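Side-chain contacts in farnesyltransferase, putative (Trypanosoma cruzi, PDB 3WCA), which probably catalyses the reductive condensation of two farnesyl diphosphate molecules to squalene, with magnesium and a nicotinamide cofactor: residues R54-I59 against S122-A127; L159-V164 against F199-N204; L174-S179 against V184-D189; N204-F209 against A252-A257. The protein carries 1 engineered substitution. One frame throughout, in Å; residues are numbered along the deposited sequence.

How the contacts relate
The four contacts tie together helices of a single all-helical domain and follow the chain in series, except that contact 3 falls within the span between the two segments of contact 2. Contacts 2 and 3 share helix 154-179, and contacts 2 and 4 share helix 191-207 and Asn204. Contacts 2 and 4 are the closest pair, with centres about 10 Å apart, and Lys202 of one is salt-bridged to Asp256 of the other. Contact 1 touches contact 3, centre to centre about 16 Å, but lies about 33 Å from contact 4, across the middle of the chain. Contact 2 holds pocket residues along the farnesyl chain and up to the diphosphate; contact 3 reaches the pocket through Tyr176.

Contact 1: R54-I59 against S122-A127; sequences RDAVCI and SRLGKA
Leu124 meets the helical segment 54-59 with both methyls of its isobutyl group. CD2 rests on Ala56, 3.9 Å from Ala56 CA, and touches the methyl of the same residue at 4.1 Å (Leu124 CD2 to Ala56 CB). CD1 spans two residues a helical turn apart, standing 4.2 Å from Ala56 CA and 4.3 Å from Ile59 CB. The leucine thus lies across the Ala56–Ile59 edge of the helix. Its first torsion explains the approach: CB already points toward the helix, and with chi1 at -76° CG stands beside the backbone N and opposite the carbonyl carbon, from where the methyls meet Ala56 and Ile59.

The two helix residues answer differently. Ile59 directs its CB at the loop, whereas the CB of Ala56 points off to one flank, so that the CA and CB of Ala56 both meet Leu124 CD2. Asp55 adds a marginal contact, its carbonyl carbon 4.4 Å from Leu124 CD2, while its carboxylate is engaged by the hydroxyl of Tyr32. No hydrogen bond joins the segments, and the buried surface is a modest 128 Å², of which Leu124 contributes more than half.

The contact is apolar packing about 14 Å from the bound ligand, measured from the side chain of Ala56. Leu124 directly precedes Gly125, the N-cap of helix 126-147, and also packs on Gln129 and Ile132 of that helix; Ile59 and Asp55 meanwhile touch helix 26-38, and Val57 faces helix 154-179.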
# COMPACT_ATOMS: atom_id res chain seq x y z
N ARG A 54 11.08 14.41 -4.49
CA ARG A 54 9.69 14.39 -4.89
C ARG A 54 9.49 14.04 -6.35
O ARG A 54 8.56 13.31 -6.70
CB ARG A 54 9.06 15.75 -4.59
CG ARG A 54 7.56 15.70 -4.47
CD ARG A 54 7.04 16.88 -3.69
NE ARG A 54 7.01 18.09 -4.48
CZ ARG A 54 7.20 19.31 -4.00
NH1 ARG A 54 7.45 19.49 -2.71
NH2 ARG A 54 7.15 20.35 -4.81
N ASP A 55 10.36 14.56 -7.21
CA ASP A 55 10.27 14.28 -8.64
C ASP A 55 10.53 12.80 -8.87
O ASP A 55 9.81 12.14 -9.61
CB ASP A 55 11.29 15.09 -9.45
CG ASP A 55 11.02 16.58 -9.42
OD1 ASP A 55 9.84 16.98 -9.43
OD2 ASP A 55 12.00 17.36 -9.39
N ALA A 56 11.57 12.28 -8.22
CA ALA A 56 11.93 10.88 -8.37
C ALA A 56 10.80 9.97 -7.87
O ALA A 56 10.43 8.99 -8.54
CB ALA A 56 13.20 10.59 -7.60
N VAL A 57 10.25 10.28 -6.70
CA VAL A 57 9.17 9.49 -6.14
C VAL A 57 7.89 9.62 -6.98
O VAL A 57 7.17 8.65 -7.18
CB VAL A 57 8.90 9.89 -4.68
CG1 VAL A 57 7.58 9.32 -4.20
CG2 VAL A 57 10.02 9.39 -3.81
N CYS A 58 7.63 10.82 -7.50
CA CYS A 58 6.44 11.00 -8.33
C CYS A 58 6.49 10.16 -9.62
O CYS A 58 5.48 9.58 -10.03
CB CYS A 58 6.26 12.46 -8.71
SG CYS A 58 4.98 12.68 -9.93
N ILE A 59 7.66 10.12 -10.24
CA ILE A 59 7.84 9.36 -11.47
C ILE A 59 7.80 7.86 -11.17
O ILE A 59 7.26 7.07 -11.95
CB ILE A 59 9.19 9.70 -12.14
CG1 ILE A 59 9.24 11.19 -12.45
CG2 ILE A 59 9.38 8.87 -13.41
CD1 ILE A 59 8.00 11.68 -13.19
N SER A 122 14.18 10.26 -17.94
CA SER A 122 15.51 10.42 -18.52
C SER A 122 16.30 11.58 -17.92
O SER A 122 17.52 11.64 -18.06
CB SER A 122 15.42 10.61 -20.03
OG SER A 122 14.86 11.86 -20.36
N ARG A 123 15.61 12.50 -17.25
CA ARG A 123 16.28 13.63 -16.63
C ARG A 123 16.57 13.41 -15.15
O ARG A 123 16.95 14.34 -14.44
CB ARG A 123 15.47 14.92 -16.83
CG ARG A 123 15.49 15.43 -18.28
CD ARG A 123 14.96 16.86 -18.41
NE ARG A 123 13.50 16.94 -18.42
CZ ARG A 123 12.72 16.55 -19.42
NH1 ARG A 123 13.26 16.03 -20.52
NH2 ARG A 123 11.41 16.68 -19.33
N LEU A 124 16.39 12.18 -14.68
CA LEU A 124 16.65 11.86 -13.28
C LEU A 124 18.08 11.37 -13.11
O LEU A 124 18.72 10.94 -14.06
CB LEU A 124 15.70 10.78 -12.77
CG LEU A 124 14.24 11.12 -12.44
CD1 LEU A 124 13.50 9.84 -12.09
CD2 LEU A 124 14.18 12.10 -11.27
N GLY A 125 18.57 11.43 -11.88
CA GLY A 125 19.91 10.95 -11.62
C GLY A 125 20.01 9.49 -12.04
O GLY A 125 19.01 8.79 -12.11
N LYS A 126 21.23 9.05 -12.30
CA LYS A 126 21.48 7.67 -12.71
C LYS A 126 20.99 6.69 -11.66
O LYS A 126 20.30 5.71 -11.98
CB LYS A 126 22.98 7.47 -12.94
CG LYS A 126 23.44 6.02 -13.03
CD LYS A 126 23.02 5.36 -14.33
CE LYS A 126 23.60 3.95 -14.43
NZ LYS A 126 25.08 3.96 -14.26
N ALA A 127 21.33 6.94 -10.40
CA ALA A 127 20.93 6.08 -9.29
C ALA A 127 19.41 5.98 -9.08
O ALA A 127 18.91 4.93 -8.70
CB ALA A 127 21.62 6.53 -8.01

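Contact 2: L159-V164 against F199-N204; sequences LYCHYV and FLQKTN. With FPS (S-[(2E,6E)-3,7,11-trimethyldodeca-2,6,10-trienyl] trihydrogen thiodiphosphate), chain E.
Two torsions of Gln201 carry its side chain to Cys161 and Val164: chi1 of -172° sets CG opposite the backbone N, and the bend at chi2 (60°) then swings the amide across Val164 at about a right angle. Val164 CG2 lies 4.0 Å from Gln201 CD, while Gln201 CG rests 4.0 Å from Cys161 SG. The thiol is held opposite its own carbonyl carbon, which drives the sulfur into the groove between neighbouring side chains; Lys202 CG also touches Cys161 SG, at 3.9 Å. The helices 159-164 and 199-204 cross at 114°, axes 9.7 Å apart, and no hydrogen bond spans them.

Beyond the groove the chemistry divides. Lys202 runs extended from CG, carrying its ammonium past the sulfur to a salt bridge with Asp158, with Asp256 and His260 also bound to NZ. On the ligand side, Gln201 OE1 stands 3.6 Å from C3 of the farnesyl thiodiphosphate, and Leu200 CD1 is 3.8 Å from its C8. Asn204 ND2 approaches the terminal phosphate oxygen O3B at 3.3 Å; its nearer spacing to ligand C4 is too short to be trusted.

Val164 lies about 4 Å from the side chain of Glu71, a magnesium ligand that also accepts the hydroxyl of Tyr160, so the first helix borders the metal site. The contact thus divides the labour: sulfur, the Val164 methyl and the methylenes of Gln201 and Lys202 pack between the helices; Asp158 and Asp256, with His260, hold the buried ammonium and probably balance its charge; Gln201 lies against the first isoprene unit, Asn204 between it and the terminal phosphate.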
# COMPACT_ATOMS: atom_id res chain seq x y z
N LEU A 159 3.26 -12.76 -0.11
CA LEU A 159 4.11 -12.58 -1.28
C LEU A 159 3.48 -11.61 -2.27
O LEU A 159 4.18 -10.77 -2.84
CB LEU A 159 4.41 -13.93 -1.96
CG LEU A 159 5.36 -13.89 -3.17
CD1 LEU A 159 6.74 -13.37 -2.74
CD2 LEU A 159 5.47 -15.31 -3.79
N TYR A 160 2.18 -11.72 -2.48
CA TYR A 160 1.51 -10.81 -3.41
C TYR A 160 1.60 -9.36 -2.89
O TYR A 160 1.79 -8.43 -3.68
CB TYR A 160 0.03 -11.19 -3.60
CG TYR A 160 -0.70 -10.24 -4.53
CD1 TYR A 160 -0.55 -10.32 -5.91
CD2 TYR A 160 -1.51 -9.22 -4.02
CE1 TYR A 160 -1.17 -9.40 -6.77
CE2 TYR A 160 -2.14 -8.30 -4.85
CZ TYR A 160 -1.96 -8.39 -6.23
OH TYR A 160 -2.57 -7.47 -7.06
N CYS A 161 1.47 -9.18 -1.58
CA CYS A 161 1.57 -7.86 -0.98
C CYS A 161 2.98 -7.34 -1.19
O CYS A 161 3.18 -6.14 -1.41
CB CYS A 161 1.24 -7.91 0.53
SG CYS A 161 -0.54 -8.10 0.87
N HIS A 162 3.95 -8.24 -1.12
CA HIS A 162 5.35 -7.88 -1.32
C HIS A 162 5.55 -7.29 -2.72
O HIS A 162 6.14 -6.22 -2.87
CB HIS A 162 6.24 -9.12 -1.15
CG HIS A 162 7.64 -8.94 -1.67
ND1 HIS A 162 8.56 -8.13 -1.04
CD2 HIS A 162 8.26 -9.46 -2.75
CE1 HIS A 162 9.70 -8.15 -1.73
NE2 HIS A 162 9.54 -8.95 -2.77
N TYR A 163 5.03 -7.99 -3.73
CA TYR A 163 5.16 -7.55 -5.11
C TYR A 163 4.49 -6.22 -5.45
O TYR A 163 5.01 -5.46 -6.27
CB TYR A 163 4.61 -8.60 -6.09
CG TYR A 163 5.40 -9.90 -6.20
CD1 TYR A 163 6.77 -9.90 -6.48
CD2 TYR A 163 4.77 -11.13 -6.07
CE1 TYR A 163 7.49 -11.10 -6.63
CE2 TYR A 163 5.47 -12.33 -6.21
CZ TYR A 163 6.82 -12.31 -6.49
OH TYR A 163 7.50 -13.51 -6.63
N VAL A 164 3.33 -5.95 -4.85
CA VAL A 164 2.64 -4.72 -5.21
C VAL A 164 2.74 -3.57 -4.23
O VAL A 164 2.29 -2.47 -4.55
CB VAL A 164 1.13 -4.99 -5.52
CG1 VAL A 164 1.01 -6.10 -6.59
CG2 VAL A 164 0.39 -5.38 -4.23
N PHE A 199 1.77 -3.37 5.69
CA PHE A 199 0.78 -2.81 6.59
C PHE A 199 -0.21 -1.96 5.83
O PHE A 199 -1.41 -2.02 6.08
CB PHE A 199 1.43 -1.97 7.69
CG PHE A 199 0.45 -1.52 8.76
CD1 PHE A 199 -0.28 -2.46 9.49
CD2 PHE A 199 0.25 -0.17 9.02
CE1 PHE A 199 -1.19 -2.07 10.47
CE2 PHE A 199 -0.66 0.24 10.00
CZ PHE A 199 -1.38 -0.70 10.72
N LEU A 200 0.28 -1.15 4.89
CA LEU A 200 -0.60 -0.30 4.11
C LEU A 200 -1.48 -1.12 3.17
O LEU A 200 -2.69 -0.92 3.12
CB LEU A 200 0.19 0.73 3.27
CG LEU A 200 1.14 1.72 3.96
CD1 LEU A 200 1.57 2.79 2.93
CD2 LEU A 200 0.44 2.38 5.15
N GLN A 201 -0.87 -2.03 2.42
CA GLN A 201 -1.61 -2.81 1.46
C GLN A 201 -2.68 -3.65 2.15
O GLN A 201 -3.82 -3.68 1.71
CB GLN A 201 -0.67 -3.71 0.64
CG GLN A 201 -1.33 -4.43 -0.54
CD GLN A 201 -1.94 -3.47 -1.57
OE1 GLN A 201 -1.32 -2.48 -1.95
NE2 GLN A 201 -3.14 -3.77 -2.03
N LYS A 202 -2.33 -4.30 3.25
CA LYS A 202 -3.28 -5.14 3.96
C LYS A 202 -4.45 -4.37 4.55
O LYS A 202 -5.59 -4.84 4.50
CB LYS A 202 -2.56 -5.96 5.04
CG LYS A 202 -1.64 -7.04 4.47
CD LYS A 202 -1.17 -8.01 5.54
CE LYS A 202 -0.24 -9.07 4.96
NZ LYS A 202 0.25 -10.03 6.00
N THR A 203 -4.20 -3.18 5.10
CA THR A 203 -5.28 -2.39 5.66
C THR A 203 -6.23 -2.01 4.54
O THR A 203 -7.44 -2.01 4.72
CB THR A 203 -4.76 -1.13 6.38
OG1 THR A 203 -3.86 -1.53 7.43
CG2 THR A 203 -5.91 -0.36 7.01
N ASN A 204 -5.70 -1.72 3.36
CA ASN A 204 -6.59 -1.36 2.26
C ASN A 204 -7.36 -2.59 1.79
O ASN A 204 -8.55 -2.49 1.53
CB ASN A 204 -5.82 -0.74 1.10
CG ASN A 204 -5.26 0.65 1.44
OD1 ASN A 204 -5.68 1.28 2.40
ND2 ASN A 204 -4.32 1.11 0.63
C1 FPS E . -2.74 2.12 -3.27
S1 FPS E . -2.67 3.61 -4.38
C2 FPS E . -1.29 1.64 -2.94
C3 FPS E . -0.76 1.11 -1.76
C4 FPS E . -1.55 0.87 -0.50
C5 FPS E . 0.71 0.77 -1.77
C6 FPS E . 1.73 1.95 -1.70
C7 FPS E . 2.85 1.51 -0.79
C8 FPS E . 3.75 2.29 -0.17
C10 FPS E . 4.80 1.56 0.70
C9 FPS E . 3.79 3.82 -0.30
C11 FPS E . 5.29 2.42 1.84
C12 FPS E . 6.61 1.88 2.32
C13 FPS E . 7.62 2.62 2.83
C14 FPS E . 7.57 4.15 2.99
C15 FPS E . 8.89 1.89 3.27
PA FPS E . -2.99 5.33 -3.28
O1A FPS E . -2.01 5.38 -2.07
O2A FPS E . -2.74 6.50 -4.20
O3A FPS E . -4.59 5.66 -2.88
PB FPS E . -5.86 4.78 -2.18
O1B FPS E . -6.59 5.63 -1.10
O2B FPS E . -6.91 4.44 -3.29
O3B FPS E . -5.29 3.51 -1.42

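Contact 3: L174-S179 against V184-D189; sequences LLYVSS and VRLADD
Val177 is the tight centre of this contact, wedging one methyl against Val184 and the other against Leu186 and Ala187. Its CG1 comes within 3.6 Å of Val184 CA, the nearest approach between the segments, and stands 4.1 Å from Val184 CG1, the two valine side chains crossing at about a right angle. CG2 lies opposite the carbonyl carbon, since CG1 takes the place opposite the backbone N (chi1 174°), and it packs 3.9 Å from Leu186 CB. Here valine and leucine run past each other in opposite directions. Ala187 CB sits between Val177 CG2 (4.0 Å) and Leu174 CD2 (3.9 Å), the latter a turn earlier on the helix. Leu186 CD2 reaches the edge of the ring of Tyr176, a pocket residue, 4.2 Å from Tyr176 CD2 and near the ring plane.

The packing thins at its rim, where Val184 is exposed and the CB atoms of Val184 and Leu174 both point off the contact. Beyond the rim the loop is polar: Arg185 NE and Asp188 OD2 are 2.7 Å apart, yet the oxygen lies well out of the guanidinium plane and no N-H is directed at it; the attraction is one of charge alone. Asp188 OD1 also sits above that plane, displaced toward its rim.

Separately, Ser179 OG donates to Tyr176 O at 2.6 Å. The contact folds the loop after helix 154-179 back onto the helix's last turns, ahead of helix 191-207. Leu174 also faces helix 126-147, Leu186 packs on Ser270 and Leu271, and Tyr176 touches the farnesyl ligand while resting on Val276 and Phe279 of helix 274-294.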
# COMPACT_ATOMS: atom_id res chain seq x y z
N LEU A 174 15.41 2.75 -1.00
CA LEU A 174 16.61 2.90 -1.82
C LEU A 174 16.70 4.31 -2.41
O LEU A 174 17.79 4.80 -2.68
CB LEU A 174 16.63 1.86 -2.95
CG LEU A 174 16.79 0.39 -2.53
CD1 LEU A 174 16.58 -0.50 -3.75
CD2 LEU A 174 18.17 0.16 -1.91
N LEU A 175 15.56 4.96 -2.62
CA LEU A 175 15.59 6.32 -3.12
C LEU A 175 16.04 7.26 -1.99
O LEU A 175 16.71 8.25 -2.25
CB LEU A 175 14.23 6.77 -3.64
CG LEU A 175 13.74 6.23 -4.97
CD1 LEU A 175 12.40 6.86 -5.29
CD2 LEU A 175 14.74 6.55 -6.08
N TYR A 176 15.67 6.94 -0.75
CA TYR A 176 16.06 7.78 0.39
C TYR A 176 17.58 7.76 0.58
O TYR A 176 18.20 8.79 0.83
CB TYR A 176 15.42 7.30 1.71
CG TYR A 176 13.90 7.27 1.78
CD1 TYR A 176 13.11 7.97 0.88
CD2 TYR A 176 13.26 6.53 2.78
CE1 TYR A 176 11.70 7.94 0.97
CE2 TYR A 176 11.87 6.50 2.89
CZ TYR A 176 11.10 7.19 1.99
OH TYR A 176 9.72 7.13 2.10
N VAL A 177 18.16 6.57 0.50
CA VAL A 177 19.60 6.41 0.66
C VAL A 177 20.35 7.09 -0.49
O VAL A 177 21.25 7.89 -0.28
CB VAL A 177 19.99 4.93 0.71
CG1 VAL A 177 21.51 4.78 0.75
CG2 VAL A 177 19.38 4.29 1.94
N SER A 178 19.94 6.75 -1.71
CA SER A 178 20.56 7.31 -2.89
C SER A 178 20.57 8.83 -2.88
O SER A 178 21.47 9.46 -3.44
CB SER A 178 19.82 6.80 -4.13
OG SER A 178 20.40 7.32 -5.31
N SER A 179 19.56 9.43 -2.25
CA SER A 179 19.44 10.88 -2.19
C SER A 179 20.41 11.51 -1.19
O SER A 179 20.74 12.69 -1.30
CB SER A 179 18.03 11.27 -1.77
OG SER A 179 17.85 11.08 -0.38
N VAL A 184 23.12 5.44 4.65
CA VAL A 184 23.27 4.23 3.84
C VAL A 184 22.91 2.95 4.60
O VAL A 184 22.60 1.92 4.01
CB VAL A 184 24.72 4.07 3.32
CG1 VAL A 184 24.79 2.93 2.31
CG2 VAL A 184 25.21 5.37 2.71
N ARG A 185 22.95 3.02 5.92
CA ARG A 185 22.63 1.85 6.74
C ARG A 185 21.16 1.43 6.57
O ARG A 185 20.81 0.28 6.78
CB ARG A 185 22.91 2.17 8.21
CG ARG A 185 23.29 0.97 9.07
CD ARG A 185 24.80 0.88 9.31
NE ARG A 185 25.48 -0.10 8.45
CZ ARG A 185 25.86 0.13 7.19
NH1 ARG A 185 25.62 1.30 6.62
NH2 ARG A 185 26.46 -0.83 6.50
N LEU A 186 20.32 2.38 6.18
CA LEU A 186 18.90 2.13 6.03
C LEU A 186 18.62 0.96 5.09
O LEU A 186 17.76 0.13 5.36
CB LEU A 186 18.19 3.40 5.53
CG LEU A 186 16.71 3.55 5.86
CD1 LEU A 186 16.51 3.60 7.37
CD2 LEU A 186 16.17 4.81 5.22
N ALA A 187 19.37 0.89 3.99
CA ALA A 187 19.19 -0.18 3.01
C ALA A 187 19.87 -1.50 3.35
O ALA A 187 19.86 -2.42 2.53
CB ALA A 187 19.66 0.31 1.64
N ASP A 188 20.45 -1.61 4.54
CA ASP A 188 21.11 -2.85 4.93
C ASP A 188 20.14 -4.02 4.88
O ASP A 188 20.36 -4.99 4.15
CB ASP A 188 21.71 -2.75 6.33
CG ASP A 188 23.00 -1.95 6.34
OD1 ASP A 188 23.66 -1.86 5.27
OD2 ASP A 188 23.37 -1.43 7.41
N ASP A 189 19.08 -3.94 5.68
CA ASP A 189 18.05 -4.97 5.73
C ASP A 189 16.71 -4.33 5.39
O ASP A 189 16.19 -3.52 6.17
CB ASP A 189 17.98 -5.60 7.12
CG ASP A 189 16.98 -6.75 7.18
OD1 ASP A 189 16.05 -6.75 6.35
OD2 ASP A 189 17.12 -7.64 8.05

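Contact 4: N204-F209 against A252-A257; sequences NIIRDF and AMVADA
Ile206, near the end of helix 191-207, meets Met253 of helix 243-258 at a CA–CA distance of 6.9 Å, the closest backbone approach of the two segments. From there the side chain of Ile206 extends with chi2 at 175°, and its CD1 methyl does most of the touching. The methyl lies 3.7 Å from Met253 O and 3.8 Å from Met253 CB, so it rests on the backbone of the partner helix as well as on its side chain. One turn further on it meets Ala257 CB at 4.2 Å; Val254 N lies 3.8 Å from Ile206 CD1, while Val254 CG2 is further off. Met253 passes Ile206 in the opposite direction, bent at chi2 and chi3, and touches Tyr157 and Trp222 beyond.

This is buried helix-to-helix packing within the all-alpha squalene/phytoene synthase fold, just before the DFYED sequence that begins at Asp208, the second aspartate-rich motif of that family. The helix breaks there: Asp208 leaves helical angles and Arg207 grips it side-on. Arg207 NE binds Asp208 OD1 at 2.7 Å, from above the carboxylate plane, whereas Arg207 NH2 meets Asp208 OD2 at 2.9 Å on its syn side, almost straight (177°) and in the guanidinium plane. Asn204 OD1 lies 3.4 Å above one guanidinium face of Arg207, and Ile205 O accepts a hydrogen bond from Trp222 NE1. Leu291 and Val294 of helix 274-294 also pack against Ile206.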
# COMPACT_ATOMS: atom_id res chain seq x y z
N ASN A 204 -5.70 -1.72 3.36
CA ASN A 204 -6.59 -1.36 2.26
C ASN A 204 -7.36 -2.59 1.79
O ASN A 204 -8.55 -2.49 1.53
CB ASN A 204 -5.82 -0.74 1.10
CG ASN A 204 -5.26 0.65 1.44
OD1 ASN A 204 -5.68 1.28 2.40
ND2 ASN A 204 -4.32 1.11 0.63
N ILE A 205 -6.69 -3.73 1.67
CA ILE A 205 -7.36 -4.95 1.23
C ILE A 205 -8.51 -5.30 2.18
O ILE A 205 -9.60 -5.73 1.75
CB ILE A 205 -6.35 -6.14 1.12
CG1 ILE A 205 -5.60 -6.04 -0.21
CG2 ILE A 205 -7.08 -7.49 1.21
CD1 ILE A 205 -4.45 -7.04 -0.35
N ILE A 206 -8.28 -5.09 3.47
CA ILE A 206 -9.30 -5.35 4.48
C ILE A 206 -10.46 -4.37 4.34
O ILE A 206 -11.63 -4.78 4.31
CB ILE A 206 -8.72 -5.23 5.90
CG1 ILE A 206 -7.73 -6.36 6.17
CG2 ILE A 206 -9.85 -5.24 6.93
CD1 ILE A 206 -7.02 -6.27 7.51
N ARG A 207 -10.14 -3.08 4.25
CA ARG A 207 -11.16 -2.03 4.12
C ARG A 207 -11.99 -2.14 2.85
O ARG A 207 -13.19 -1.87 2.88
CB ARG A 207 -10.52 -0.62 4.15
CG ARG A 207 -11.54 0.54 3.97
CD ARG A 207 -10.90 1.82 3.38
NE ARG A 207 -10.24 1.56 2.10
CZ ARG A 207 -9.28 2.32 1.57
NH1 ARG A 207 -8.87 3.41 2.22
NH2 ARG A 207 -8.70 1.98 0.42
N ASP A 208 -11.35 -2.51 1.74
CA ASP A 208 -12.03 -2.58 0.46
C ASP A 208 -12.68 -3.92 0.09
O ASP A 208 -13.04 -4.13 -1.06
CB ASP A 208 -11.08 -2.17 -0.68
CG ASP A 208 -10.54 -0.75 -0.51
OD1 ASP A 208 -11.23 0.07 0.13
OD2 ASP A 208 -9.44 -0.46 -1.04
N PHE A 209 -12.83 -4.82 1.06
CA PHE A 209 -13.44 -6.12 0.78
C PHE A 209 -14.73 -6.06 -0.03
O PHE A 209 -14.82 -6.68 -1.09
CB PHE A 209 -13.73 -6.87 2.08
CG PHE A 209 -14.47 -8.17 1.87
CD1 PHE A 209 -13.78 -9.33 1.52
CD2 PHE A 209 -15.85 -8.23 1.99
CE1 PHE A 209 -14.47 -10.51 1.29
CE2 PHE A 209 -16.54 -9.42 1.76
CZ PHE A 209 -15.85 -10.56 1.41
N ALA A 252 -9.84 -11.70 12.07
CA ALA A 252 -8.65 -12.52 11.87
C ALA A 252 -7.75 -11.82 10.85
O ALA A 252 -6.53 -11.96 10.88
CB ALA A 252 -9.02 -13.91 11.37
N MET A 253 -8.36 -11.08 9.94
CA MET A 253 -7.56 -10.38 8.94
C MET A 253 -6.81 -9.25 9.65
O MET A 253 -5.61 -9.06 9.43
CB MET A 253 -8.45 -9.81 7.85
CG MET A 253 -9.07 -10.89 6.96
SD MET A 253 -7.89 -11.73 5.85
CE MET A 253 -7.38 -10.37 4.80
N VAL A 254 -7.51 -8.53 10.51
CA VAL A 254 -6.92 -7.44 11.28
C VAL A 254 -5.73 -7.98 12.07
O VAL A 254 -4.63 -7.41 12.03
CB VAL A 254 -7.97 -6.82 12.22
CG1 VAL A 254 -7.31 -5.82 13.16
CG2 VAL A 254 -9.03 -6.12 11.40
N ALA A 255 -5.94 -9.09 12.79
CA ALA A 255 -4.88 -9.71 13.58
C ALA A 255 -3.67 -9.97 12.69
O ALA A 255 -2.53 -9.78 13.10
CB ALA A 255 -5.36 -11.02 14.19
N ASP A 256 -3.92 -10.40 11.46
CA ASP A 256 -2.83 -10.67 10.56
C ASP A 256 -2.05 -9.39 10.20
O ASP A 256 -0.83 -9.39 10.11
CB ASP A 256 -3.35 -11.33 9.30
CG ASP A 256 -2.26 -11.56 8.28
OD1 ASP A 256 -1.43 -12.46 8.51
OD2 ASP A 256 -2.22 -10.83 7.26
N ALA A 257 -2.77 -8.28 10.02
CA ALA A 257 -2.10 -7.02 9.67
C ALA A 257 -1.32 -6.43 10.84
O ALA A 257 -0.30 -5.80 10.65
CB ALA A 257 -3.13 -6.00 9.18